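PDB 1W5T: ORC1-type DNA replication protein 2 from Aeropyrum pernix, which binds DNA and ATP, takes part in regulating DNA replication, and joins an N-terminal AAA+ ATPase domain to a C-terminal winged-helix domain. Local coordinates for residues A[298-303]-A[396-401]; A[308-313]-A[359-364]; A[316-321]-A[384-389]. All blocks are in the same frame, centred on the assembly; numbering follows the deposited sequence.

Contact 1: A[298-303]-A[396-401]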
ATOM      1  N   ILE A 298      -9.516  -9.430   2.669  1.00 53.71           N
ATOM      2  CA  ILE A 298     -10.281  -8.844   3.787  1.00 53.12           C
ATOM      3  C   ILE A 298      -9.458  -8.891   5.087  1.00 52.26           C
ATOM      4  O   ILE A 298      -9.123  -9.954   5.616  1.00 51.90           O
ATOM      5  CB  ILE A 298     -11.748  -9.406   3.970  1.00 53.07           C
ATOM      6  CG1 ILE A 298     -12.262  -9.056   5.367  1.00 53.98           C
ATOM      7  CG2 ILE A 298     -11.846 -10.909   3.723  1.00 53.38           C
ATOM      8  CD1 ILE A 298     -13.679  -9.474   5.627  1.00 56.28           C
ATOM      9  N   GLN A 299      -9.130  -7.701   5.567  1.00 51.32           N
ATOM     10  CA  GLN A 299      -8.208  -7.547   6.670  1.00 50.26           C
ATOM     11  C   GLN A 299      -9.012  -7.514   7.966  1.00 48.96           C
ATOM     12  O   GLN A 299      -9.674  -6.524   8.278  1.00 48.70           O
ATOM     13  CB  GLN A 299      -7.361  -6.283   6.453  1.00 50.29           C
ATOM     14  CG  GLN A 299      -6.586  -6.301   5.128  1.00 51.59           C
ATOM     15  CD  GLN A 299      -6.825  -5.061   4.259  1.00 52.98           C
ATOM     16  OE1 GLN A 299      -7.609  -5.103   3.314  1.00 54.11           O
ATOM     17  NE2 GLN A 299      -6.135  -3.971   4.569  1.00 53.48           N
ATOM     18  N   THR A 300      -8.970  -8.622   8.697  1.00 47.40           N
ATOM     19  CA  THR A 300      -9.788  -8.804   9.894  1.00 46.28           C
ATOM     20  C   THR A 300      -9.432  -7.821  11.018  1.00 45.49           C
ATOM     21  O   THR A 300     -10.296  -7.452  11.836  1.00 44.75           O
ATOM     22  CB  THR A 300      -9.743 -10.286  10.417  1.00 46.39           C
ATOM     23  OG1 THR A 300      -8.487 -10.558  11.040  1.00 46.67           O
ATOM     24  CG2 THR A 300      -9.796 -11.306   9.271  1.00 45.76           C
ATOM     25  N   HIS A 301      -8.172  -7.380  11.038  1.00 44.30           N
ATOM     26  CA  HIS A 301      -7.712  -6.457  12.078  1.00 43.07           C
ATOM     27  C   HIS A 301      -8.372  -5.088  11.957  1.00 41.43           C
ATOM     28  O   HIS A 301      -8.513  -4.390  12.957  1.00 41.45           O
ATOM     29  CB  HIS A 301      -6.191  -6.348  12.109  1.00 42.63           C
ATOM     30  CG  HIS A 301      -5.618  -5.533  10.994  1.00 43.23           C
ATOM     31  ND1 HIS A 301      -4.911  -4.371  11.214  1.00 42.96           N
ATOM     32  CD2 HIS A 301      -5.631  -5.719   9.651  1.00 43.82           C
ATOM     33  CE1 HIS A 301      -4.525  -3.871  10.051  1.00 45.36           C
ATOM     34  NE2 HIS A 301      -4.946  -4.673   9.088  1.00 43.65           N
ATOM     35  N   GLU A 302      -8.776  -4.744  10.737  1.00 39.48           N
ATOM     36  CA  GLU A 302      -9.522  -3.532  10.421  1.00 38.32           C
ATOM     37  C   GLU A 302     -10.951  -3.644  10.988  1.00 37.03           C
ATOM     38  O   GLU A 302     -11.454  -2.719  11.617  1.00 36.17           O
ATOM     39  CB  GLU A 302      -9.577  -3.387   8.892  1.00 39.14           C
ATOM     40  CG  GLU A 302      -9.141  -2.085   8.214  1.00 40.82           C
ATOM     41  CD  GLU A 302      -8.328  -1.130   9.065  1.00 42.54           C
ATOM     42  OE1 GLU A 302      -7.123  -0.959   8.799  1.00 41.24           O
ATOM     43  OE2 GLU A 302      -8.916  -0.522   9.976  1.00 46.18           O
ATOM     44  N   LEU A 303     -11.588  -4.796  10.762  1.00 35.55           N
ATOM     45  CA  LEU A 303     -12.929  -5.061  11.273  1.00 34.37           C
ATOM     46  C   LEU A 303     -12.987  -5.153  12.788  1.00 33.85           C
ATOM     47  O   LEU A 303     -13.877  -4.567  13.395  1.00 32.77           O
ATOM     48  CB  LEU A 303     -13.533  -6.309  10.642  1.00 33.49           C
ATOM     49  CG  LEU A 303     -13.614  -6.292   9.117  1.00 32.89           C
ATOM     50  CD1 LEU A 303     -14.154  -7.621   8.597  1.00 29.24           C
ATOM     51  CD2 LEU A 303     -14.394  -5.086   8.572  1.00 29.24           C
ATOM     52  N   ILE A 396     -19.732 -11.097   5.642  1.00 37.67           N
ATOM     53  CA  ILE A 396     -20.814 -11.486   6.574  1.00 37.56           C
ATOM     54  C   ILE A 396     -20.301 -12.511   7.604  1.00 37.81           C
ATOM     55  O   ILE A 396     -20.443 -12.319   8.801  1.00 37.78           O
ATOM     56  CB  ILE A 396     -22.053 -12.051   5.823  1.00 36.71           C
ATOM     57  CG1 ILE A 396     -22.849 -10.938   5.161  1.00 37.00           C
ATOM     58  CG2 ILE A 396     -22.988 -12.825   6.761  1.00 36.54           C
ATOM     59  CD1 ILE A 396     -23.632 -11.391   3.965  1.00 33.09           C
ATOM     60  N   GLU A 397     -19.694 -13.584   7.121  1.00 38.29           N
ATOM     61  CA  GLU A 397     -19.081 -14.581   7.979  1.00 39.16           C
ATOM     62  C   GLU A 397     -18.146 -13.924   9.003  1.00 38.71           C
ATOM     63  O   GLU A 397     -18.400 -14.011  10.203  1.00 38.76           O
ATOM     64  CB  GLU A 397     -18.282 -15.565   7.120  1.00 39.71           C
ATOM     65  CG  GLU A 397     -19.018 -16.837   6.728  1.00 42.20           C
ATOM     66  CD  GLU A 397     -18.112 -18.074   6.781  1.00 45.31           C
ATOM     67  OE1 GLU A 397     -17.740 -18.597   5.692  1.00 47.21           O
ATOM     68  OE2 GLU A 397     -17.761 -18.517   7.913  1.00 43.75           O
ATOM     69  N   VAL A 398     -17.085 -13.259   8.526  1.00 38.27           N
ATOM     70  CA  VAL A 398     -16.060 -12.642   9.385  1.00 37.63           C
ATOM     71  C   VAL A 398     -16.704 -11.732  10.422  1.00 37.37           C
ATOM     72  O   VAL A 398     -16.440 -11.823  11.633  1.00 37.34           O
ATOM     73  CB  VAL A 398     -15.018 -11.830   8.556  1.00 37.84           C
ATOM     74  CG1 VAL A 398     -13.978 -11.176   9.448  1.00 38.95           C
ATOM     75  CG2 VAL A 398     -14.305 -12.705   7.550  1.00 38.10           C
ATOM     76  N   VAL A 399     -17.592 -10.881   9.934  1.00 36.64           N
ATOM     77  CA  VAL A 399     -18.250  -9.884  10.753  1.00 36.24           C
ATOM     78  C   VAL A 399     -19.052 -10.518  11.883  1.00 36.65           C
ATOM     79  O   VAL A 399     -18.951 -10.070  13.040  1.00 35.82           O
ATOM     80  CB  VAL A 399     -19.071  -8.903   9.867  1.00 35.47           C
ATOM     81  CG1 VAL A 399     -19.906  -7.944  10.688  1.00 33.20           C
ATOM     82  CG2 VAL A 399     -18.101  -8.131   8.973  1.00 34.86           C
ATOM     83  N   ASP A 400     -19.814 -11.570  11.569  1.00 37.27           N
ATOM     84  CA  ASP A 400     -20.618 -12.227  12.612  1.00 38.25           C
ATOM     85  C   ASP A 400     -19.774 -12.695  13.803  1.00 37.47           C
ATOM     86  O   ASP A 400     -20.144 -12.410  14.954  1.00 38.01           O
ATOM     87  CB  ASP A 400     -21.444 -13.399  12.084  1.00 39.39           C
ATOM     88  CG  ASP A 400     -22.647 -12.952  11.285  1.00 42.38           C
ATOM     89  OD1 ASP A 400     -23.239 -11.902  11.623  1.00 48.59           O
ATOM     90  OD2 ASP A 400     -23.070 -13.591  10.296  1.00 43.92           O
ATOM     91  N   ASN A 401     -18.660 -13.387  13.517  1.00 35.77           N
ATOM     92  CA  ASN A 401     -17.756 -13.909  14.550  1.00 34.73           C
ATOM     93  C   ASN A 401     -17.145 -12.785  15.406  1.00 33.86           C
ATOM     94  O   ASN A 401     -16.909 -12.950  16.589  1.00 34.12           O
ATOM     95  CB  ASN A 401     -16.669 -14.852  13.973  1.00 34.08           C
ATOM     96  CG  ASN A 401     -17.262 -16.091  13.203  1.00 35.15           C
ATOM     97  OD1 ASN A 401     -18.430 -16.477  13.392  1.00 32.93           O
ATOM     98  ND2 ASN A 401     -16.439 -16.698  12.324  1.00 33.13           N
TER
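V398 is the centre of this contact and meets I298, T300 and L303 with its two methyl groups. CG1 is anti to the backbone N (chi1 179°) and CG2 lies beside that N, which turns the two methyls to different partners. CG1 reaches L303 CD1 at 3.7 Å, and CG2 reaches I298 CD1 at 3.8 Å. The two side chains of that second pair point at each other, tip to tip. L303 instead crosses V398 at about a right angle. The same CD1 of L303 also touches V399 CG2 at 4.0 Å, so one methyl bridges two neighbouring residues of helix 392-408. This is plain packing that lays the short helix 300-304, with Q299 at its N-cap position, on the long C-terminal helix 392-408 of the winged-helix domain. I298 and L303 extend the apolar patch along that helix, both touching L395, and L303 touches I402 as well. I298 reaches across from the loop just before the short helix. T300 adds a looser contact at the exposed margin, its CG2 lying 4.2 Å from V398 CG1. No hydrogen bond crosses between 298-303 and 396-401. Nearby, D400 makes a salt bridge with R315 of helix 308-322.

Contact 2: A[308-313]-A[359-364]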
ATOM      1  N   ILE A 308     -19.265  -2.970  17.691  1.00 25.63           N
ATOM      2  CA  ILE A 308     -20.318  -3.940  17.381  1.00 26.00           C
ATOM      3  C   ILE A 308     -21.362  -3.317  16.474  1.00 25.81           C
ATOM      4  O   ILE A 308     -21.909  -3.944  15.583  1.00 25.17           O
ATOM      5  CB  ILE A 308     -21.018  -4.388  18.706  1.00 26.10           C
ATOM      6  CG1 ILE A 308     -20.040  -5.082  19.641  1.00 26.29           C
ATOM      7  CG2 ILE A 308     -22.182  -5.301  18.441  1.00 25.94           C
ATOM      8  CD1 ILE A 308     -20.582  -5.265  21.054  1.00 28.92           C
ATOM      9  N   HIS A 309     -21.605  -2.042  16.719  1.00 26.10           N
ATOM     10  CA  HIS A 309     -22.692  -1.356  16.089  1.00 25.78           C
ATOM     11  C   HIS A 309     -22.416  -0.993  14.654  1.00 25.16           C
ATOM     12  O   HIS A 309     -23.286  -1.174  13.808  1.00 24.19           O
ATOM     13  CB  HIS A 309     -23.163  -0.218  16.975  1.00 26.17           C
ATOM     14  CG  HIS A 309     -24.135  -0.686  18.011  1.00 28.55           C
ATOM     15  ND1 HIS A 309     -25.494  -0.759  17.772  1.00 31.73           N
ATOM     16  CD2 HIS A 309     -23.941  -1.221  19.240  1.00 27.75           C
ATOM     17  CE1 HIS A 309     -26.097  -1.274  18.829  1.00 31.28           C
ATOM     18  NE2 HIS A 309     -25.177  -1.561  19.733  1.00 28.93           N
ATOM     19  N   GLU A 310     -21.182  -0.568  14.383  1.00 24.46           N
ATOM     20  CA  GLU A 310     -20.689  -0.456  13.009  1.00 24.66           C
ATOM     21  C   GLU A 310     -20.748  -1.797  12.297  1.00 23.52           C
ATOM     22  O   GLU A 310     -21.164  -1.867  11.157  1.00 23.55           O
ATOM     23  CB  GLU A 310     -19.268   0.083  12.950  1.00 24.51           C
ATOM     24  CG  GLU A 310     -18.872   0.896  14.161  1.00 27.46           C
ATOM     25  CD  GLU A 310     -17.885   1.991  13.847  1.00 28.06           C
ATOM     26  OE1 GLU A 310     -17.010   2.212  14.686  1.00 30.53           O
ATOM     27  OE2 GLU A 310     -17.990   2.628  12.782  1.00 28.82           O
ATOM     28  N   LEU A 311     -20.341  -2.847  12.990  1.00 22.98           N
ATOM     29  CA  LEU A 311     -20.288  -4.192  12.443  1.00 22.98           C
ATOM     30  C   LEU A 311     -21.694  -4.704  12.066  1.00 22.76           C
ATOM     31  O   LEU A 311     -21.875  -5.363  11.040  1.00 22.50           O
ATOM     32  CB  LEU A 311     -19.629  -5.114  13.478  1.00 22.77           C
ATOM     33  CG  LEU A 311     -18.159  -5.562  13.488  1.00 24.18           C
ATOM     34  CD1 LEU A 311     -17.277  -4.804  12.538  1.00 21.21           C
ATOM     35  CD2 LEU A 311     -17.563  -5.542  14.911  1.00 24.39           C
ATOM     36  N   ILE A 312     -22.686  -4.405  12.907  1.00 22.17           N
ATOM     37  CA  ILE A 312     -24.077  -4.718  12.589  1.00 21.64           C
ATOM     38  C   ILE A 312     -24.574  -4.011  11.295  1.00 21.08           C
ATOM     39  O   ILE A 312     -25.257  -4.605  10.473  1.00 20.94           O
ATOM     40  CB  ILE A 312     -25.020  -4.437  13.813  1.00 21.06           C
ATOM     41  CG1 ILE A 312     -24.781  -5.459  14.909  1.00 19.28           C
ATOM     42  CG2 ILE A 312     -26.474  -4.550  13.424  1.00 18.99           C
ATOM     43  CD1 ILE A 312     -24.908  -4.860  16.283  1.00 17.64           C
ATOM     44  N   ILE A 313     -24.209  -2.757  11.137  1.00 20.93           N
ATOM     45  CA  ILE A 313     -24.579  -1.961   9.974  1.00 21.06           C
ATOM     46  C   ILE A 313     -23.858  -2.425   8.714  1.00 20.84           C
ATOM     47  O   ILE A 313     -24.489  -2.569   7.628  1.00 20.60           O
ATOM     48  CB  ILE A 313     -24.324  -0.473  10.241  1.00 20.67           C
ATOM     49  CG1 ILE A 313     -25.120  -0.035  11.489  1.00 21.82           C
ATOM     50  CG2 ILE A 313     -24.698   0.337   9.002  1.00 20.33           C
ATOM     51  CD1 ILE A 313     -24.636   1.317  12.150  1.00 24.20           C
ATOM     52  N   LEU A 359     -22.135   5.308  10.105  1.00 24.27           N
ATOM     53  CA  LEU A 359     -22.266   5.184   8.660  1.00 24.28           C
ATOM     54  C   LEU A 359     -21.167   5.934   7.928  1.00 24.61           C
ATOM     55  O   LEU A 359     -20.576   5.423   6.967  1.00 23.34           O
ATOM     56  CB  LEU A 359     -23.620   5.693   8.163  1.00 23.99           C
ATOM     57  CG  LEU A 359     -24.708   4.645   7.979  1.00 23.41           C
ATOM     58  CD1 LEU A 359     -26.040   5.307   7.866  1.00 22.40           C
ATOM     59  CD2 LEU A 359     -24.436   3.757   6.783  1.00 23.00           C
ATOM     60  N   LYS A 360     -20.932   7.162   8.386  1.00 25.17           N
ATOM     61  CA  LYS A 360     -19.819   7.975   7.904  1.00 25.98           C
ATOM     62  C   LYS A 360     -18.488   7.244   7.983  1.00 25.37           C
ATOM     63  O   LYS A 360     -17.788   7.137   6.994  1.00 25.34           O
ATOM     64  CB  LYS A 360     -19.714   9.291   8.666  1.00 26.15           C
ATOM     65  CG  LYS A 360     -19.261  10.409   7.742  1.00 28.61           C
ATOM     66  CD  LYS A 360     -20.326  10.752   6.662  1.00 28.14           C
ATOM     67  CE  LYS A 360     -20.171  12.228   6.177  1.00 30.34           C
ATOM     68  NZ  LYS A 360     -18.946  12.855   6.806  1.00 28.00           N
ATOM     69  N   HIS A 361     -18.169   6.721   9.160  1.00 24.94           N
ATOM     70  CA  HIS A 361     -16.918   6.027   9.370  1.00 24.67           C
ATOM     71  C   HIS A 361     -16.727   4.840   8.430  1.00 24.49           C
ATOM     72  O   HIS A 361     -15.635   4.656   7.895  1.00 24.23           O
ATOM     73  CB  HIS A 361     -16.783   5.583  10.805  1.00 24.39           C
ATOM     74  CG  HIS A 361     -15.415   5.123  11.136  1.00 27.33           C
ATOM     75  ND1 HIS A 361     -15.162   3.892  11.705  1.00 29.43           N
ATOM     76  CD2 HIS A 361     -14.209   5.702  10.925  1.00 29.40           C
ATOM     77  CE1 HIS A 361     -13.857   3.739  11.843  1.00 29.65           C
ATOM     78  NE2 HIS A 361     -13.258   4.828  11.387  1.00 30.27           N
ATOM     79  N   LEU A 362     -17.786   4.044   8.237  1.00 24.27           N
ATOM     80  CA  LEU A 362     -17.770   2.920   7.308  1.00 24.25           C
ATOM     81  C   LEU A 362     -17.434   3.438   5.934  1.00 24.77           C
ATOM     82  O   LEU A 362     -16.655   2.818   5.225  1.00 24.97           O
ATOM     83  CB  LEU A 362     -19.119   2.148   7.241  1.00 23.25           C
ATOM     84  CG  LEU A 362     -19.502   1.260   8.454  1.00 23.57           C
ATOM     85  CD1 LEU A 362     -20.962   0.771   8.459  1.00 18.95           C
ATOM     86  CD2 LEU A 362     -18.533   0.093   8.715  1.00 18.69           C
ATOM     87  N   THR A 363     -18.010   4.579   5.569  1.00 24.60           N
ATOM     88  CA  THR A 363     -17.774   5.156   4.267  1.00 25.14           C
ATOM     89  C   THR A 363     -16.306   5.568   4.100  1.00 24.97           C
ATOM     90  O   THR A 363     -15.676   5.271   3.083  1.00 24.94           O
ATOM     91  CB  THR A 363     -18.719   6.363   4.033  1.00 24.76           C
ATOM     92  OG1 THR A 363     -20.018   5.861   3.702  1.00 24.73           O
ATOM     93  CG2 THR A 363     -18.304   7.144   2.794  1.00 24.18           C
ATOM     94  N   SER A 364     -15.776   6.240   5.110  1.00 24.82           N
ATOM     95  CA  SER A 364     -14.406   6.731   5.057  1.00 24.53           C
ATOM     96  C   SER A 364     -13.397   5.599   5.076  1.00 24.35           C
ATOM     97  O   SER A 364     -12.245   5.790   4.665  1.00 25.00           O
ATOM     98  CB  SER A 364     -14.134   7.708   6.187  1.00 24.33           C
ATOM     99  OG  SER A 364     -14.032   7.030   7.384  1.00 22.51           O
TER
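The imidazole of H361 meets the carboxylate of E310 at its edge. OE2 of E310 lies close to the ring plane and takes a hydrogen bond from H361 ND1 at 3.3 Å. The N-H...O angle is 152°, so the bond is long but fairly straight. ND1 comes in on the syn side of OE2, and the carboxylate and ring planes are 44° apart. H361 CG is anti to the backbone N, which carries the ring out toward the glutamate. E310 OE2 also lies 3.8 Å from H361 CB. A leucine in place of E310 would probably leave ND1 of H361 without this acceptor and its ring freer to turn. Within the winged-helix domain, the pair bridges helices 308-322 and 352-364. The axes of the two short segments cross at -71° and approach to 10.1 Å. Beside the polar pair the packing is apolar and buried. L362 CD1 lies 3.8 Å from the carbonyl O of E310 and equally close to I313 CG2. That same I313 methyl meets L359 CD2 at 4.1 Å, so it touches leucines from successive turns of helix 352-364. Y355 and Y358 of this helix also touch I313. From a third helix, 330-345, Y337 packs on I313 and L333 on L359.

Contact 3: A[316-321]-A[384-389]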
ATOM      1  N   LEU A 316     -25.530  -5.564   7.522  1.00 24.51           N
ATOM      2  CA  LEU A 316     -26.812  -5.348   6.896  1.00 25.81           C
ATOM      3  C   LEU A 316     -26.654  -4.825   5.472  1.00 26.57           C
ATOM      4  O   LEU A 316     -27.350  -5.264   4.556  1.00 26.73           O
ATOM      5  CB  LEU A 316     -27.662  -4.399   7.738  1.00 25.83           C
ATOM      6  CG  LEU A 316     -28.239  -4.907   9.057  1.00 25.61           C
ATOM      7  CD1 LEU A 316     -28.604  -3.709   9.886  1.00 25.21           C
ATOM      8  CD2 LEU A 316     -29.457  -5.843   8.868  1.00 25.18           C
ATOM      9  N   ILE A 317     -25.713  -3.891   5.293  1.00 27.42           N
ATOM     10  CA  ILE A 317     -25.385  -3.361   3.981  1.00 26.63           C
ATOM     11  C   ILE A 317     -24.867  -4.493   3.101  1.00 28.02           C
ATOM     12  O   ILE A 317     -25.230  -4.581   1.945  1.00 28.16           O
ATOM     13  CB  ILE A 317     -24.382  -2.222   4.113  1.00 25.81           C
ATOM     14  CG1 ILE A 317     -25.070  -0.999   4.730  1.00 24.50           C
ATOM     15  CG2 ILE A 317     -23.724  -1.900   2.770  1.00 24.26           C
ATOM     16  CD1 ILE A 317     -24.233   0.299   4.805  1.00 15.16           C
ATOM     17  N   ALA A 318     -24.047  -5.372   3.658  1.00 29.90           N
ATOM     18  CA  ALA A 318     -23.557  -6.556   2.918  1.00 31.60           C
ATOM     19  C   ALA A 318     -24.675  -7.499   2.485  1.00 33.03           C
ATOM     20  O   ALA A 318     -24.750  -7.838   1.327  1.00 33.12           O
ATOM     21  CB  ALA A 318     -22.515  -7.320   3.707  1.00 30.68           C
ATOM     22  N   GLU A 319     -25.560  -7.910   3.388  1.00 35.09           N
ATOM     23  CA  GLU A 319     -26.664  -8.783   2.952  1.00 37.57           C
ATOM     24  C   GLU A 319     -27.626  -8.187   1.912  1.00 38.40           C
ATOM     25  O   GLU A 319     -28.149  -8.906   1.095  1.00 38.45           O
ATOM     26  CB  GLU A 319     -27.435  -9.376   4.131  1.00 37.49           C
ATOM     27  CG  GLU A 319     -28.184  -8.381   4.973  1.00 39.97           C
ATOM     28  CD  GLU A 319     -28.657  -8.990   6.282  1.00 45.10           C
ATOM     29  OE1 GLU A 319     -29.830  -8.771   6.659  1.00 47.08           O
ATOM     30  OE2 GLU A 319     -27.855  -9.686   6.946  1.00 47.16           O
ATOM     31  N   ALA A 320     -27.843  -6.880   1.938  1.00 40.07           N
ATOM     32  CA  ALA A 320     -28.652  -6.238   0.918  1.00 41.99           C
ATOM     33  C   ALA A 320     -27.996  -6.396  -0.461  1.00 43.58           C
ATOM     34  O   ALA A 320     -28.685  -6.382  -1.496  1.00 44.27           O
ATOM     35  CB  ALA A 320     -28.865  -4.781   1.250  1.00 41.60           C
ATOM     36  N   THR A 321     -26.675  -6.582  -0.462  1.00 44.50           N
ATOM     37  CA  THR A 321     -25.903  -6.720  -1.691  1.00 45.50           C
ATOM     38  C   THR A 321     -25.959  -8.152  -2.219  1.00 46.32           C
ATOM     39  O   THR A 321     -26.198  -8.369  -3.408  1.00 46.38           O
ATOM     40  CB  THR A 321     -24.455  -6.261  -1.433  1.00 45.27           C
ATOM     41  OG1 THR A 321     -24.470  -4.871  -1.064  1.00 44.86           O
ATOM     42  CG2 THR A 321     -23.639  -6.302  -2.700  1.00 44.78           C
ATOM     43  N   PHE A 384     -26.716   3.428  -0.038  1.00 28.52           N
ATOM     44  CA  PHE A 384     -25.493   2.828   0.472  1.00 27.15           C
ATOM     45  C   PHE A 384     -25.320   1.484  -0.153  1.00 27.37           C
ATOM     46  O   PHE A 384     -26.315   0.782  -0.383  1.00 28.47           O
ATOM     47  CB  PHE A 384     -25.575   2.624   1.972  1.00 26.07           C
ATOM     48  CG  PHE A 384     -25.639   3.884   2.767  1.00 24.03           C
ATOM     49  CD1 PHE A 384     -26.853   4.336   3.294  1.00 22.70           C
ATOM     50  CD2 PHE A 384     -24.493   4.598   3.040  1.00 22.32           C
ATOM     51  CE1 PHE A 384     -26.918   5.509   4.048  1.00 21.66           C
ATOM     52  CE2 PHE A 384     -24.540   5.775   3.800  1.00 21.27           C
ATOM     53  CZ  PHE A 384     -25.758   6.222   4.306  1.00 22.49           C
ATOM     54  N   ARG A 385     -24.080   1.107  -0.433  1.00 26.70           N
ATOM     55  CA  ARG A 385     -23.777  -0.245  -0.906  1.00 26.51           C
ATOM     56  C   ARG A 385     -22.452  -0.772  -0.324  1.00 25.78           C
ATOM     57  O   ARG A 385     -21.586  -0.015   0.073  1.00 25.31           O
ATOM     58  CB  ARG A 385     -23.772  -0.279  -2.442  1.00 26.73           C
ATOM     59  CG  ARG A 385     -22.372  -0.179  -3.115  1.00 28.02           C
ATOM     60  CD  ARG A 385     -22.370  -0.125  -4.633  1.00 28.35           C
ATOM     61  NE  ARG A 385     -21.467   0.911  -5.135  1.00 30.92           N
ATOM     62  CZ  ARG A 385     -21.266   1.193  -6.428  1.00 31.29           C
ATOM     63  NH1 ARG A 385     -21.891   0.511  -7.383  1.00 29.03           N
ATOM     64  NH2 ARG A 385     -20.438   2.172  -6.764  1.00 30.28           N
ATOM     65  N   LEU A 386     -22.299  -2.075  -0.249  1.00 25.91           N
ATOM     66  CA  LEU A 386     -20.978  -2.628  -0.018  1.00 26.15           C
ATOM     67  C   LEU A 386     -20.083  -2.255  -1.186  1.00 26.73           C
ATOM     68  O   LEU A 386     -20.529  -2.231  -2.340  1.00 26.90           O
ATOM     69  CB  LEU A 386     -21.040  -4.145   0.127  1.00 25.67           C
ATOM     70  CG  LEU A 386     -19.855  -4.672   0.932  1.00 24.24           C
ATOM     71  CD1 LEU A 386     -20.024  -4.160   2.381  1.00 24.40           C
ATOM     72  CD2 LEU A 386     -19.813  -6.166   0.869  1.00 21.34           C
ATOM     73  N   ALA A 387     -18.830  -1.941  -0.893  1.00 28.03           N
ATOM     74  CA  ALA A 387     -17.812  -1.759  -1.936  1.00 29.69           C
ATOM     75  C   ALA A 387     -17.850  -2.981  -2.860  1.00 30.66           C
ATOM     76  O   ALA A 387     -17.721  -4.107  -2.401  1.00 30.43           O
ATOM     77  CB  ALA A 387     -16.443  -1.604  -1.300  1.00 29.32           C
ATOM     78  N   PRO A 388     -18.108  -2.775  -4.140  1.00 32.17           N
ATOM     79  CA  PRO A 388     -18.293  -3.911  -5.075  1.00 33.86           C
ATOM     80  C   PRO A 388     -17.170  -4.983  -5.053  1.00 34.91           C
ATOM     81  O   PRO A 388     -17.450  -6.162  -5.307  1.00 35.98           O
ATOM     82  CB  PRO A 388     -18.409  -3.231  -6.442  1.00 33.89           C
ATOM     83  CG  PRO A 388     -18.981  -1.856  -6.100  1.00 34.52           C
ATOM     84  CD  PRO A 388     -18.280  -1.460  -4.787  1.00 32.64           C
ATOM     85  N   HIS A 389     -15.950  -4.590  -4.695  1.00 35.50           N
ATOM     86  CA  HIS A 389     -14.810  -5.498  -4.719  1.00 36.21           C
ATOM     87  C   HIS A 389     -14.757  -6.458  -3.523  1.00 36.95           C
ATOM     88  O   HIS A 389     -14.034  -7.473  -3.549  1.00 37.25           O
ATOM     89  CB  HIS A 389     -13.507  -4.700  -4.823  1.00 35.66           C
ATOM     90  CG  HIS A 389     -13.150  -3.965  -3.577  1.00 33.62           C
ATOM     91  ND1 HIS A 389     -13.860  -2.875  -3.127  1.00 31.89           N
ATOM     92  CD2 HIS A 389     -12.162  -4.170  -2.674  1.00 33.41           C
ATOM     93  CE1 HIS A 389     -13.327  -2.439  -2.002  1.00 30.47           C
ATOM     94  NE2 HIS A 389     -12.292  -3.204  -1.705  1.00 31.41           N
TER
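I317, A318 and T321 of helix 308-322 lie against F384, R385 and L386 at the end of strand 382-386, the middle strand of the small antiparallel sheet in the winged-helix domain. The helix crosses the strand at a steep angle, -80° for the short segments, and their axes approach to 6.9 Å. The closest CA atoms are those of A318 and L386, and the small alanine suits this near approach.

I317 and A318 make the apolar contacts. I317 uses both of its branches. CD1 reaches F384 CB at 3.9 Å, meeting the root of that side chain, while the phenyl ring leads away toward L333 and A370. CG2 stands anti to the backbone N (chi1 of I317 is -71°, measured to CG1) and packs on the R385-L386 peptide, with I317 CG2 3.3 Å from L386 N. A318 CB meets L386 CD2 at 4.1 Å. L386 is also covered by A392 and L395 of helix 392-408, and I396 of that helix touches A318. L386 therefore packs from the strand against both helices.

The polar groups find their partners outside the contact or within the helix. R385 turns from the helix and forms a salt bridge with D369 of the neighbouring strand 368-372. P388 CG sits 3.7 Å above one face of its guanidinium group, offset toward the rim. Backbone hydrogen bonds join F384 to I328 and R385 to D369, which places this strand between its two neighbours. No hydrogen bond spans the contact itself. T321 OG1 instead donates to the carbonyl O of I317, one turn back, at 3.1 Å. This bond holds the hydroxyl beside the strand, where T321 OG1 rests 3.7 Å from L386 CB.

The three contacts form one cluster in the C-terminal winged-helix domain, with centres 12 to 14 Å apart. Helix 308-322 is the common element. Its first part packs on helix 352-364 in contact 2, and its later part on strand 382-386 in contact 3. Along the chain these two contacts cross: 308-313, 316-321, 359-364, 384-389. Contact 1 encloses both, bringing the short helix 300-304 against helix 392-408. The sites also touch directly. L359 of contact 2 meets F384 and I317 of contact 3, and V399 of contact 1 reaches L311. This is consistent with one connected packing of the domain, with contact 1 at its partly exposed side, away from the annotated ATP-binding residues.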